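Local coordinates for protein putative esterase/lipase/thioesterase (Silicibacter sp., PDB 2PBL) that probably hydrolyses ester or thioester bonds, as a putative esterase, lipase or thioesterase with the alpha/beta-hydrolase fold, at residues A[106-111]-A[184-189]; A[8-13]-A[214-219]; A[171-176]-A[189-194]; A[30-35]-A[52-57]; A[22-27]-A[80-85]. One frame throughout, in Å; residues are numbered along the deposited sequence. Where two conformers were deposited one is given.

Contact 1: residues A[106-111]-A[184-189]; sequences EVRISE and FKMDAD
At the start of helix 109-126 of the alpha/beta-hydrolase fold, Arg108, the N-cap residue, reaches out to the turn that joins helix 181-184 to helix 188-193. Its NH1 donates to the carbonyl O of Lys185 at 2.9 Å, with an N-H...O angle of 151°; the donor stands above the carbonyl plane, and the oxygen is slightly tilted from the plane of the guanidinium. The chain bends at chi3 (62°), which turns the guanidinium toward that carbonyl and carries NH2 to within 4.0 Å of CG of Met186, a selenomethionine. Water 1 accepts hydrogen bonds from Arg108 NH2 and Asp187 N. A second water ties the two backbones together, accepting from Ile109 N and donating to Phe184 O at 2.7 Å. With an alanine in place of Arg108, the Lys185 carbonyl would probably lose its charged donor and water 1 one of its ligands, leaving the turn freer to move. Beneath this polar layer the packing is apolar: Ile109 CD1 sits over one face of the Phe184 ring, 4.1 Å from its centroid in a CH-pi contact, and lies 4.0 Å from Met186 CE. Phe184 also meets Trp74 edge-to-face, and Asp187 caps helix 188-193 through Ala190 N; the turn linking helices 181-184 and 188-193 thus rests against the start of helix 109-126.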
# COMPACT_ATOMS: atom_id res chain seq x y z
N GLU A 106 12.06 14.59 3.51
CA GLU A 106 11.66 15.29 4.72
C GLU A 106 11.67 14.34 5.90
O GLU A 106 12.11 14.70 7.01
CB GLU A 106 10.27 15.92 4.57
CG GLU A 106 10.17 17.15 3.63
CD GLU A 106 10.31 16.85 2.13
OE1 GLU A 106 9.50 16.06 1.60
OE2 GLU A 106 11.20 17.48 1.47
N VAL A 107 11.16 13.13 5.68
CA VAL A 107 11.19 12.08 6.68
C VAL A 107 11.97 10.86 6.18
O VAL A 107 12.41 10.81 5.01
CB VAL A 107 9.74 11.67 7.11
CG1 VAL A 107 9.03 12.87 7.67
CG2 VAL A 107 8.95 11.05 5.96
N ARG A 108 12.19 9.90 7.07
CA ARG A 108 12.84 8.68 6.69
C ARG A 108 11.73 7.65 6.51
O ARG A 108 10.60 7.82 7.01
CB ARG A 108 13.80 8.20 7.75
CG ARG A 108 15.01 9.10 7.99
CD ARG A 108 15.85 8.57 9.15
NE ARG A 108 16.38 7.24 8.84
CZ ARG A 108 17.47 7.03 8.11
NH1 ARG A 108 18.19 8.05 7.64
NH2 ARG A 108 17.83 5.78 7.87
N ILE A 109 12.05 6.60 5.77
CA ILE A 109 11.11 5.50 5.56
C ILE A 109 10.63 4.94 6.90
O ILE A 109 9.44 4.61 7.07
CB ILE A 109 11.73 4.39 4.69
CG1 ILE A 109 11.88 4.88 3.24
CG2 ILE A 109 10.89 3.10 4.77
CD1 ILE A 109 12.66 3.92 2.37
N SER A 110 11.54 4.77 7.85
CA SER A 110 11.12 4.27 9.18
C SER A 110 10.07 5.15 9.86
O SER A 110 9.23 4.66 10.63
CB SER A 110 12.32 4.07 10.11
OG SER A 110 12.94 5.30 10.42
N GLU A 111 10.16 6.45 9.64
CA GLU A 111 9.14 7.38 10.15
C GLU A 111 7.83 7.22 9.40
O GLU A 111 6.75 7.38 9.94
CB GLU A 111 9.59 8.84 10.00
CG GLU A 111 10.85 9.17 10.72
CD GLU A 111 11.21 10.62 10.54
OE1 GLU A 111 10.60 11.50 11.22
OE2 GLU A 111 12.10 10.86 9.70
N PHE A 184 16.24 8.67 0.54
CA PHE A 184 15.95 7.79 1.70
C PHE A 184 16.99 7.95 2.80
O PHE A 184 16.67 7.93 3.99
CB PHE A 184 15.89 6.32 1.28
CG PHE A 184 15.02 6.06 0.08
CD1 PHE A 184 13.81 6.70 -0.06
CD2 PHE A 184 15.39 5.10 -0.84
CE1 PHE A 184 13.01 6.43 -1.14
CE2 PHE A 184 14.61 4.82 -1.93
CZ PHE A 184 13.42 5.50 -2.08
N LYS A 185 18.24 8.12 2.37
CA LYS A 185 19.40 8.30 3.25
C LYS A 185 19.60 7.16 4.22
O LYS A 185 19.88 7.38 5.41
CB LYS A 185 19.34 9.66 3.97
CG LYS A 185 19.29 10.88 3.02
CD LYS A 185 19.06 12.18 3.76
CE LYS A 185 18.65 13.34 2.81
NZ LYS A 185 19.76 13.77 1.88
N MSE A 186 19.43 5.94 3.73
CA MSE A 186 19.60 4.73 4.52
C MSE A 186 20.98 4.15 4.41
O MSE A 186 21.62 4.25 3.35
CB MSE A 186 18.65 3.66 4.05
CG MSE A 186 17.19 3.97 4.31
SE MSE A 186 16.12 2.41 3.79
CE MSE A 186 16.27 2.42 1.79
N ASP A 187 21.47 3.58 5.52
CA ASP A 187 22.67 2.75 5.51
C ASP A 187 22.20 1.31 5.53
O ASP A 187 20.99 1.06 5.63
CB ASP A 187 23.66 3.06 6.67
CG ASP A 187 23.10 2.84 8.06
OD1 ASP A 187 22.18 2.03 8.29
OD2 ASP A 187 23.65 3.48 8.98
N ALA A 188 23.11 0.35 5.48
CA ALA A 188 22.71 -1.04 5.42
C ALA A 188 21.78 -1.49 6.57
O ALA A 188 20.77 -2.15 6.33
CB ALA A 188 23.91 -1.94 5.38
N ASP A 189 22.15 -1.15 7.80
CA ASP A 189 21.32 -1.52 8.96
C ASP A 189 19.92 -0.89 8.93
O ASP A 189 18.96 -1.54 9.38
CB ASP A 189 22.02 -1.16 10.28
CG ASP A 189 23.22 -2.03 10.56
OD1 ASP A 189 23.27 -3.19 10.11
OD2 ASP A 189 24.12 -1.56 11.26
O HOH W 1 20.61 5.14 7.87
O HOH W 2 14.73 6.23 4.93

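Contact 2: residues A[8-13]-A[214-219]; sequences YANGAY and AERPAF
The guanidinium of Arg216 lies flat on the ring of Tyr13, planes 1° apart and centres 3.5 Å apart, a stack that is also a cation-pi contact; CD of Pro217 lies over the opposite face of the guanidinium, toward its rim. Bends at chi2 and chi3, both -67°, fold the arginine back over the tyrosine. Its NH1 and the Tyr13 hydroxyl both bond to Asp6. A leucine in place of Arg216 would probably leave the Tyr13 face without its flat charged partner and the Asp6 carbonyl without that donor. The ring of Tyr8 takes Ala218 CB over one face, 3.9 Å from its centroid, and turns its edge toward the face of Phe219 in an offset edge-to-face pair, planes at 65°. Asn10 OD1 comes within 3.3 Å of Phe219 CE1 and accepts a hydrogen bond from water 3 at 2.7 Å; the same water donates to Glu215 OE1 and accepts from Arg216 N. Glu215 OE1 also bonds to His242 ND1, consistent with the acid of a Ser-His-Glu triad. The contact thus lays the loop before helix 20-35 against the turn between strand 206-212 and the start of helix 217-230.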
# COMPACT_ATOMS: atom_id res chain seq x y z
N TYR A 8 15.03 -0.60 -11.11
CA TYR A 8 13.87 -0.12 -10.34
C TYR A 8 12.99 0.94 -11.04
O TYR A 8 12.03 1.46 -10.46
CB TYR A 8 14.35 0.32 -8.93
CG TYR A 8 14.59 -0.89 -8.11
CD1 TYR A 8 15.84 -1.52 -8.10
CD2 TYR A 8 13.54 -1.48 -7.40
CE1 TYR A 8 16.06 -2.68 -7.38
CE2 TYR A 8 13.76 -2.62 -6.68
CZ TYR A 8 15.02 -3.24 -6.68
OH TYR A 8 15.23 -4.41 -6.00
N ALA A 9 13.30 1.25 -12.30
CA ALA A 9 12.54 2.24 -13.03
C ALA A 9 11.34 1.53 -13.62
O ALA A 9 11.52 0.59 -14.41
CB ALA A 9 13.42 2.86 -14.12
N ASN A 10 10.14 1.94 -13.23
CA ASN A 10 8.92 1.36 -13.78
C ASN A 10 8.42 2.07 -15.03
O ASN A 10 8.27 1.44 -16.08
CB ASN A 10 7.82 1.32 -12.71
CG ASN A 10 8.17 0.38 -11.55
OD1 ASN A 10 8.45 -0.82 -11.75
ND2 ASN A 10 8.19 0.94 -10.33
N GLY A 11 8.16 3.36 -14.90
CA GLY A 11 7.66 4.20 -15.99
C GLY A 11 8.35 4.06 -17.34
O GLY A 11 7.68 3.99 -18.35
N ALA A 12 9.67 4.00 -17.33
CA ALA A 12 10.47 3.86 -18.56
C ALA A 12 10.12 2.64 -19.39
O ALA A 12 10.42 2.62 -20.58
CB ALA A 12 11.95 3.82 -18.22
N TYR A 13 9.52 1.63 -18.75
CA TYR A 13 9.15 0.38 -19.39
C TYR A 13 7.66 0.15 -19.54
O TYR A 13 7.24 -0.93 -19.93
CB TYR A 13 9.75 -0.78 -18.61
CG TYR A 13 11.23 -0.74 -18.70
CD1 TYR A 13 11.87 -1.29 -19.79
CD2 TYR A 13 11.98 -0.07 -17.75
CE1 TYR A 13 13.24 -1.23 -19.92
CE2 TYR A 13 13.35 0.02 -17.87
CZ TYR A 13 13.98 -0.58 -18.96
OH TYR A 13 15.34 -0.52 -19.12
N ALA A 214 4.02 -8.87 -16.14
CA ALA A 214 4.84 -8.09 -17.06
C ALA A 214 5.66 -7.05 -16.33
O ALA A 214 6.11 -6.12 -16.96
CB ALA A 214 3.92 -7.39 -18.11
N GLU A 215 5.86 -7.18 -15.01
CA GLU A 215 6.59 -6.17 -14.27
C GLU A 215 8.06 -6.32 -14.42
O GLU A 215 8.54 -7.34 -14.93
CB GLU A 215 6.22 -6.17 -12.79
CG GLU A 215 4.87 -5.50 -12.54
CD GLU A 215 4.67 -5.10 -11.08
OE1 GLU A 215 5.57 -4.43 -10.53
OE2 GLU A 215 3.60 -5.45 -10.50
N ARG A 216 8.78 -5.29 -13.98
CA ARG A 216 10.25 -5.28 -13.97
C ARG A 216 10.74 -6.51 -13.23
O ARG A 216 10.14 -6.91 -12.21
CB ARG A 216 10.80 -4.02 -13.27
CG ARG A 216 10.33 -2.68 -13.81
CD ARG A 216 10.87 -2.45 -15.20
NE ARG A 216 12.32 -2.30 -15.15
CZ ARG A 216 13.15 -2.77 -16.07
NH1 ARG A 216 14.44 -2.57 -15.95
NH2 ARG A 216 12.70 -3.47 -17.10
N PRO A 217 11.78 -7.16 -13.75
CA PRO A 217 12.38 -8.27 -13.03
C PRO A 217 12.62 -8.01 -11.52
O PRO A 217 12.38 -8.92 -10.71
CB PRO A 217 13.72 -8.44 -13.75
CG PRO A 217 13.39 -8.10 -15.12
CD PRO A 217 12.47 -6.95 -15.05
N ALA A 218 13.08 -6.81 -11.19
CA ALA A 218 13.32 -6.39 -9.79
C ALA A 218 12.04 -6.57 -8.92
O ALA A 218 12.11 -7.03 -7.79
CB ALA A 218 13.74 -4.97 -9.76
N PHE A 219 10.89 -6.19 -9.46
CA PHE A 219 9.62 -6.34 -8.72
C PHE A 219 9.15 -7.77 -8.61
O PHE A 219 8.55 -8.14 -7.59
CB PHE A 219 8.54 -5.39 -9.22
CG PHE A 219 8.72 -4.00 -8.69
CD1 PHE A 219 9.56 -3.09 -9.35
CD2 PHE A 219 8.15 -3.62 -7.49
CE1 PHE A 219 9.74 -1.81 -8.84
CE2 PHE A 219 8.38 -2.35 -6.96
CZ PHE A 219 9.15 -1.45 -7.63
O HOH W 3 7.37 -3.29 -12.10

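Contact 3: residues A[171-176]-A[189-194]; sequences DLRPLL and DAAIAE
Ala191 is the small residue on which the two segments close, its CA 5.0 Å from the CA of Leu172. Ala191 CB lies 4.1 Å from Leu172 CB and equally far from Leu176 CD2, and it faces the peptide that leads into Arg173, with Ala191 CB to Arg173 N at 3.9 Å. Leu172 lies alongside Glu194, the two side chains heading in a common direction, and Leu172 CD1 touches Glu194 CB at 3.8 Å while the acid end of the glutamate goes on to Arg145 in a salt bridge. Both segments belong to the excursion after strand 160-166 of the alpha/beta-hydrolase sheet: residues 172-176 coil with helical torsions but lack the regular helix bonds, and 189-194 is nearly the whole of the short helix 188-193 plus Glu194, the first residue beyond it. Asp171 OD1 accepts from Arg173 N at 3.1 Å, closing an Asx turn, and is met from above the carboxylate plane. The same carboxylate forms a salt bridge with Arg173 NH2, whose bonds to it are weak. With chi2 and chi3 near 180° (163° and -179°), the arginine stretches across Ile192, bringing NE to 3.6 Å from Ile192 CG1; the guanidinium lies oblique to that carbon. Arg173 NH1 has its own salt bridge, to Glu198.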
# COMPACT_ATOMS: atom_id res chain seq x y z
N ASP A 171 12.71 -6.05 0.39
CA ASP A 171 14.09 -6.01 0.78
C ASP A 171 14.53 -4.65 0.30
O ASP A 171 14.51 -4.36 -0.92
CB ASP A 171 14.83 -7.15 0.10
CG ASP A 171 16.27 -7.28 0.57
OD1 ASP A 171 16.80 -6.36 1.23
OD2 ASP A 171 16.88 -8.31 0.25
N LEU A 172 14.82 -3.76 1.24
CA LEU A 172 15.28 -2.44 0.85
C LEU A 172 16.78 -2.33 0.56
O LEU A 172 17.22 -1.30 0.08
CB LEU A 172 14.88 -1.43 1.92
CG LEU A 172 13.38 -1.40 2.29
CD1 LEU A 172 13.12 -0.14 3.19
CD2 LEU A 172 12.46 -1.41 1.11
N ARG A 173 17.56 -3.36 0.84
CA ARG A 173 19.01 -3.29 0.62
C ARG A 173 19.42 -2.89 -0.81
O ARG A 173 20.30 -2.05 -0.99
CB ARG A 173 19.68 -4.61 0.93
CG ARG A 173 19.71 -5.02 2.41
CD ARG A 173 20.03 -6.51 2.36
NE ARG A 173 20.10 -7.17 3.65
CZ ARG A 173 19.24 -8.07 4.13
NH1 ARG A 173 19.48 -8.57 5.34
NH2 ARG A 173 18.15 -8.48 3.46
N PRO A 174 18.77 -3.45 -1.82
CA PRO A 174 19.20 -3.04 -3.17
C PRO A 174 18.92 -1.58 -3.50
O PRO A 174 19.51 -1.06 -4.43
CB PRO A 174 18.37 -3.96 -4.10
CG PRO A 174 17.82 -5.02 -3.23
CD PRO A 174 17.68 -4.44 -1.88
N LEU A 175 18.04 -0.91 -2.73
CA LEU A 175 17.79 0.50 -2.96
C LEU A 175 18.97 1.39 -2.59
O LEU A 175 19.00 2.54 -3.02
CB LEU A 175 16.54 0.99 -2.24
CG LEU A 175 15.27 0.25 -2.57
CD1 LEU A 175 14.15 0.86 -1.78
CD2 LEU A 175 14.99 0.33 -4.08
N LEU A 176 19.91 0.85 -1.81
CA LEU A 176 21.14 1.54 -1.44
C LEU A 176 22.00 1.74 -2.69
O LEU A 176 22.86 2.61 -2.73
CB LEU A 176 21.92 0.74 -0.40
CG LEU A 176 21.17 0.37 0.89
CD1 LEU A 176 22.13 -0.28 1.86
CD2 LEU A 176 20.46 1.54 1.53
N ASP A 189 22.15 -1.15 7.80
CA ASP A 189 21.32 -1.52 8.96
C ASP A 189 19.92 -0.89 8.93
O ASP A 189 18.96 -1.54 9.38
CB ASP A 189 22.02 -1.16 10.28
CG ASP A 189 23.22 -2.03 10.56
OD1 ASP A 189 23.27 -3.19 10.11
OD2 ASP A 189 24.12 -1.56 11.26
N ALA A 190 19.82 0.34 8.44
CA ALA A 190 18.53 0.99 8.30
C ALA A 190 17.66 0.27 7.24
O ALA A 190 16.46 0.09 7.45
CB ALA A 190 18.70 2.45 7.97
N ALA A 191 18.26 -0.14 6.13
CA ALA A 191 17.54 -0.86 5.07
C ALA A 191 17.02 -2.20 5.59
O ALA A 191 15.84 -2.56 5.39
CB ALA A 191 18.42 -1.06 3.89
N ILE A 192 17.89 -2.89 6.32
CA ILE A 192 17.57 -4.16 6.96
C ILE A 192 16.45 -3.99 7.97
O ILE A 192 15.47 -4.71 7.93
CB ILE A 192 18.82 -4.77 7.68
CG1 ILE A 192 19.87 -5.18 6.67
CG2 ILE A 192 18.46 -6.04 8.54
CD1 ILE A 192 21.26 -5.24 7.27
N ALA A 193 16.62 -3.03 8.88
CA ALA A 193 15.60 -2.77 9.90
C ALA A 193 14.20 -2.58 9.29
O ALA A 193 13.20 -3.00 9.88
CB ALA A 193 15.96 -1.54 10.67
N GLU A 194 14.15 -1.92 8.14
CA GLU A 194 12.86 -1.64 7.48
C GLU A 194 12.42 -2.64 6.40
O GLU A 194 11.43 -2.41 5.72
CB GLU A 194 12.80 -0.22 6.94
CG GLU A 194 12.59 0.82 8.05
CD GLU A 194 11.33 0.59 8.79
OE1 GLU A 194 10.34 0.29 8.12
OE2 GLU A 194 11.32 0.64 10.06

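Contact 4: residues A[30-35]-A[52-57]; sequences DFRNSL and KFDLFL
Arg32 NH1 is gripped twice by the loop before helix 87-91, donating to Ser80 O and Ser83 OG, while the aliphatic part of the same side chain meets strand 52-56: CG lies 4.1 Å from Phe56 CE1. This is helix-on-sheet packing in the alpha/beta-hydrolase fold: the 30-35 turn of helix 20-35 crosses strand 52-56 at 51°, the axes of these short segments 10.9 Å apart at their closest. Phe56 is the residue the helix closes on. The ring of Phe31 points its edge at the face of Phe56 in a T-shaped pair, centroids 5.1 Å apart and planes at 77°, with CE2 above the centre of the Phe56 ring. That approach depends on the first torsion of Phe31: CG stands anti to the backbone N (chi1 166°), and the ring is swung toward the strand. Arg32 and Asp54 bear opposite charges but stay apart, NH1 and OD2 being 5.1 Å from one another; Asp54 OD1 is engaged instead by Asn42 N and by Lys79 in a salt bridge. On the next turn of the helix Leu35 crosses Phe56 at about a right angle, and its CD2 comes to 3.7 Å from Phe56 CD1 and 3.9 Å from Phe56 CB.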
# COMPACT_ATOMS: atom_id res chain seq x y z
N ASP A 30 -13.44 12.40 -9.47
CA ASP A 30 -14.81 12.05 -9.87
C ASP A 30 -15.49 11.10 -8.87
O ASP A 30 -16.67 11.25 -8.54
CB ASP A 30 -14.84 11.35 -11.23
CG ASP A 30 -14.50 12.28 -12.40
OD1 ASP A 30 -14.21 13.48 -12.17
OD2 ASP A 30 -14.51 11.79 -13.56
N PHE A 31 -14.74 10.10 -8.41
CA PHE A 31 -15.24 9.16 -7.43
C PHE A 31 -15.60 9.88 -6.13
O PHE A 31 -16.64 9.64 -5.58
CB PHE A 31 -14.22 8.03 -7.14
CG PHE A 31 -14.54 7.22 -5.90
CD1 PHE A 31 -15.44 6.17 -5.95
CD2 PHE A 31 -13.97 7.57 -4.67
CE1 PHE A 31 -15.76 5.46 -4.80
CE2 PHE A 31 -14.26 6.86 -3.53
CZ PHE A 31 -15.15 5.80 -3.59
N ARG A 32 -14.73 10.75 -5.63
CA ARG A 32 -15.03 11.42 -4.37
C ARG A 32 -16.32 12.21 -4.50
O ARG A 32 -17.20 12.12 -3.66
CB ARG A 32 -13.90 12.35 -3.94
CG ARG A 32 -12.65 11.64 -3.43
CD ARG A 32 -11.63 12.59 -2.84
NE ARG A 32 -11.08 13.52 -3.83
CZ ARG A 32 -10.04 13.27 -4.64
NH1 ARG A 32 -9.42 12.10 -4.65
NH2 ARG A 32 -9.63 14.21 -5.45
N ASN A 33 -16.41 12.97 -5.58
CA ASN A 33 -17.58 13.78 -5.85
C ASN A 33 -18.84 12.95 -5.94
O ASN A 33 -19.89 13.40 -5.50
CB ASN A 33 -17.40 14.60 -7.12
CG ASN A 33 -16.37 15.68 -6.98
OD1 ASN A 33 -16.04 16.12 -5.86
ND2 ASN A 33 -15.83 16.13 -8.10
N SER A 34 -18.73 11.74 -6.47
CA SER A 34 -19.88 10.84 -6.61
C SER A 34 -20.43 10.31 -5.30
O SER A 34 -21.62 9.97 -5.17
CB SER A 34 -19.49 9.63 -7.46
OG SER A 34 -18.51 8.82 -6.81
N LEU A 35 -19.57 10.27 -4.30
CA LEU A 35 -19.92 9.62 -3.05
C LEU A 35 -20.64 10.54 -2.07
O LEU A 35 -21.24 10.07 -1.08
CB LEU A 35 -18.67 9.05 -2.39
CG LEU A 35 -18.84 7.66 -1.87
CD1 LEU A 35 -19.01 6.68 -3.06
CD2 LEU A 35 -17.61 7.34 -1.06
N LYS A 52 -3.16 12.76 7.27
CA LYS A 52 -4.57 12.70 7.00
C LYS A 52 -4.91 11.44 6.26
O LYS A 52 -4.04 10.88 5.60
CB LYS A 52 -4.93 13.82 6.04
CG LYS A 52 -4.49 15.22 6.40
CD LYS A 52 -5.33 15.82 7.45
CE LYS A 52 -4.86 17.27 7.67
NZ LYS A 52 -5.46 17.90 8.85
N PHE A 53 -6.17 11.02 6.38
CA PHE A 53 -6.72 9.92 5.62
C PHE A 53 -8.14 10.21 5.21
O PHE A 53 -8.85 11.00 5.83
CB PHE A 53 -6.65 8.57 6.36
CG PHE A 53 -7.53 8.46 7.58
CD1 PHE A 53 -7.15 8.99 8.80
CD2 PHE A 53 -8.71 7.73 7.53
CE1 PHE A 53 -7.96 8.88 9.92
CE2 PHE A 53 -9.52 7.57 8.66
CZ PHE A 53 -9.12 8.15 9.86
N ASP A 54 -8.52 9.58 4.10
CA ASP A 54 -9.86 9.64 3.59
C ASP A 54 -10.53 8.32 4.01
O ASP A 54 -9.91 7.25 4.06
CB ASP A 54 -9.89 9.81 2.08
CG ASP A 54 -9.41 11.21 1.61
OD1 ASP A 54 -9.35 12.19 2.39
OD2 ASP A 54 -9.10 11.31 0.42
N LEU A 55 -11.79 8.44 4.40
CA LEU A 55 -12.61 7.32 4.80
C LEU A 55 -13.88 7.29 3.96
O LEU A 55 -14.71 8.22 4.01
CB LEU A 55 -12.93 7.38 6.28
CG LEU A 55 -13.67 6.20 6.88
CD1 LEU A 55 -12.89 4.87 6.72
CD2 LEU A 55 -13.89 6.48 8.35
N PHE A 56 -13.99 6.24 3.17
CA PHE A 56 -15.12 6.01 2.29
C PHE A 56 -16.01 4.94 2.91
O PHE A 56 -15.59 3.81 3.14
CB PHE A 56 -14.67 5.63 0.88
CG PHE A 56 -13.71 6.64 0.29
CD1 PHE A 56 -14.15 7.91 -0.01
CD2 PHE A 56 -12.37 6.34 0.13
CE1 PHE A 56 -13.27 8.86 -0.46
CE2 PHE A 56 -11.49 7.30 -0.33
CZ PHE A 56 -11.95 8.54 -0.64
N LEU A 57 -17.27 5.31 3.11
CA LEU A 57 -18.25 4.44 3.77
C LEU A 57 -19.15 3.79 2.77
O LEU A 57 -19.54 4.47 1.80
CB LEU A 57 -19.12 5.27 4.70
CG LEU A 57 -18.34 6.06 5.74
CD1 LEU A 57 -19.22 6.99 6.50
CD2 LEU A 57 -17.60 5.15 6.70

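Contact 5: residues A[22-27]-A[80-85]; sequences PRWAAS and SSWSHL
Trp24 and Trp82 make the tight part of this contact, where helix 20-35 of the alpha/beta-hydrolase fold packs on the two short 3-10 turns that precede helix 87-91. The six-membered rings meet obliquely, planes at 43° and centroids 4.6 Å apart. Trp82 brings its far corner down on one face of Trp24: CZ3 stands above the middle of the indole and CH2 comes to 3.5 Å from Trp24 CZ3. Trp82 has further partners: its ring stacks with His70 and meets Phe77, and NE1 gives a weak hydrogen bond to Asp78 O. His84 completes the aromatic cluster, rim to rim with the five-membered ring of Trp24. Its CG lies between the backbone N and the carbonyl carbon (chi1 64°), which presents one ring face to Ser27, and Ser27 CB sits over that face in a CH-pi contact 3.7 Å from the centroid. Leu85 CG lies over the opposite face, nearer its rim. Toward Ala25 the backbones come near, but the side chains meet only loosely. No direct hydrogen bond joins the segments; Ala25 CB is 4.5 Å from Ser81 OG, and the backbones are bridged by solvent. Water 4 donates to Ala25 O at 2.6 Å and to Ser80 O at 3.2 Å.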
# COMPACT_ATOMS: atom_id res chain seq x y z
N PRO A 22 -2.20 11.76 -14.32
CA PRO A 22 -3.36 12.61 -14.53
C PRO A 22 -4.69 11.87 -14.52
O PRO A 22 -5.70 12.37 -13.99
CB PRO A 22 -3.09 13.27 -15.88
CG PRO A 22 -2.08 12.46 -16.53
CD PRO A 22 -1.27 11.81 -15.47
N ARG A 23 -4.71 10.66 -15.08
CA ARG A 23 -5.95 9.91 -15.15
C ARG A 23 -6.38 9.40 -13.78
O ARG A 23 -7.57 9.30 -13.51
CB ARG A 23 -5.82 8.76 -16.12
CG ARG A 23 -5.62 9.27 -17.54
CD ARG A 23 -5.28 8.17 -18.46
NE ARG A 23 -5.04 8.71 -19.80
CZ ARG A 23 -4.75 7.97 -20.87
NH1 ARG A 23 -4.65 6.65 -20.77
NH2 ARG A 23 -4.55 8.57 -22.03
N TRP A 24 -5.41 9.02 -12.96
CA TRP A 24 -5.71 8.58 -11.59
C TRP A 24 -6.33 9.70 -10.80
O TRP A 24 -7.34 9.51 -10.13
CB TRP A 24 -4.45 8.13 -10.86
CG TRP A 24 -3.87 6.84 -11.25
CD1 TRP A 24 -4.53 5.73 -11.65
CD2 TRP A 24 -2.49 6.49 -11.19
NE1 TRP A 24 -3.62 4.72 -11.89
CE2 TRP A 24 -2.37 5.16 -11.60
CE3 TRP A 24 -1.33 7.18 -10.82
CZ2 TRP A 24 -1.15 4.49 -11.67
CZ3 TRP A 24 -0.11 6.52 -10.91
CH2 TRP A 24 -0.04 5.20 -11.33
N ALA A 25 -5.70 10.88 -10.91
CA ALA A 25 -6.15 12.09 -10.19
C ALA A 25 -7.55 12.43 -10.59
O ALA A 25 -8.36 12.76 -9.75
CB ALA A 25 -5.23 13.26 -10.53
N ALA A 26 -7.82 12.40 -11.89
CA ALA A 26 -9.14 12.69 -12.41
C ALA A 26 -10.18 11.66 -11.97
O ALA A 26 -11.32 12.01 -11.58
CB ALA A 26 -9.08 12.77 -13.96
N SER A 27 -9.83 10.37 -12.11
CA SER A 27 -10.70 9.28 -11.69
C SER A 27 -11.02 9.36 -10.21
O SER A 27 -12.17 9.14 -9.80
CB SER A 27 -10.06 7.91 -11.96
OG SER A 27 -10.05 7.61 -13.33
N SER A 80 -4.94 11.46 -2.58
CA SER A 80 -5.93 11.95 -3.53
C SER A 80 -5.90 11.34 -4.93
O SER A 80 -6.86 11.52 -5.66
CB SER A 80 -5.88 13.48 -3.67
OG SER A 80 -4.74 13.92 -4.39
N SER A 81 -4.84 10.65 -5.30
CA SER A 81 -4.79 10.00 -6.61
C SER A 81 -5.40 8.60 -6.67
O SER A 81 -5.41 7.98 -7.75
CB SER A 81 -3.35 9.89 -7.04
OG SER A 81 -2.85 11.19 -7.37
N TRP A 82 -5.98 8.11 -5.57
CA TRP A 82 -6.36 6.68 -5.52
C TRP A 82 -7.75 6.31 -5.04
O TRP A 82 -8.05 5.15 -4.95
CB TRP A 82 -5.36 5.95 -4.63
CG TRP A 82 -3.93 6.42 -4.79
CD1 TRP A 82 -3.30 7.34 -4.00
CD2 TRP A 82 -3.02 6.10 -5.84
NE1 TRP A 82 -2.04 7.58 -4.48
CE2 TRP A 82 -1.84 6.82 -5.60
CE3 TRP A 82 -3.07 5.23 -6.94
CZ2 TRP A 82 -0.72 6.72 -6.44
CZ3 TRP A 82 -1.97 5.14 -7.76
CH2 TRP A 82 -0.80 5.86 -7.50
N SER A 83 -8.58 7.31 -4.73
CA SER A 83 -9.90 7.11 -4.15
C SER A 83 -10.75 6.15 -4.93
O SER A 83 -11.42 5.29 -4.36
CB SER A 83 -10.61 8.47 -4.03
OG SER A 83 -9.67 9.39 -3.49
N HIS A 84 -10.71 6.29 -6.26
CA HIS A 84 -11.54 5.45 -7.15
C HIS A 84 -11.26 3.93 -7.00
O HIS A 84 -12.08 3.08 -7.38
CB HIS A 84 -11.30 5.90 -8.60
CG HIS A 84 -9.90 5.67 -9.07
ND1 HIS A 84 -8.81 6.37 -8.57
CD2 HIS A 84 -9.40 4.82 -9.99
CE1 HIS A 84 -7.71 5.95 -9.17
NE2 HIS A 84 -8.05 5.02 -10.05
N LEU A 85 -10.12 3.60 -6.41
CA LEU A 85 -9.78 2.20 -6.16
C LEU A 85 -10.59 1.61 -4.97
O LEU A 85 -10.50 0.41 -4.68
CB LEU A 85 -8.29 2.06 -5.97
CG LEU A 85 -7.40 2.54 -7.13
CD1 LEU A 85 -5.93 2.39 -6.80
CD2 LEU A 85 -7.71 1.81 -8.47
O HOH W 4 -7.70 14.02 -7.54

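How the contacts relate
Contacts 4 and 5 form one cluster and contacts 1 and 3 another; contact 3 lies on the opposite side of the chain's centre from contacts 4 and 5, centre to centre about 34 and 30 Å. Contacts 4 and 5, centres about 11 Å apart, share helix 20-35 and touch where Phe31 and Phe56 meet Ser83; contact 4 is nested in the loop closed by contact 5. Contacts 1 and 3, centres about 9 Å apart, share Asp189 and helix 188-193, and their segments alternate along the chain. Contact 2, enclosing all the others in sequence, touches contact 3 where Tyr8 meets Pro174 and Leu175. The N-terminal loop and helix 20-35 thus pack on the rest of the fold at widely separated places, one beside the probable triad acid.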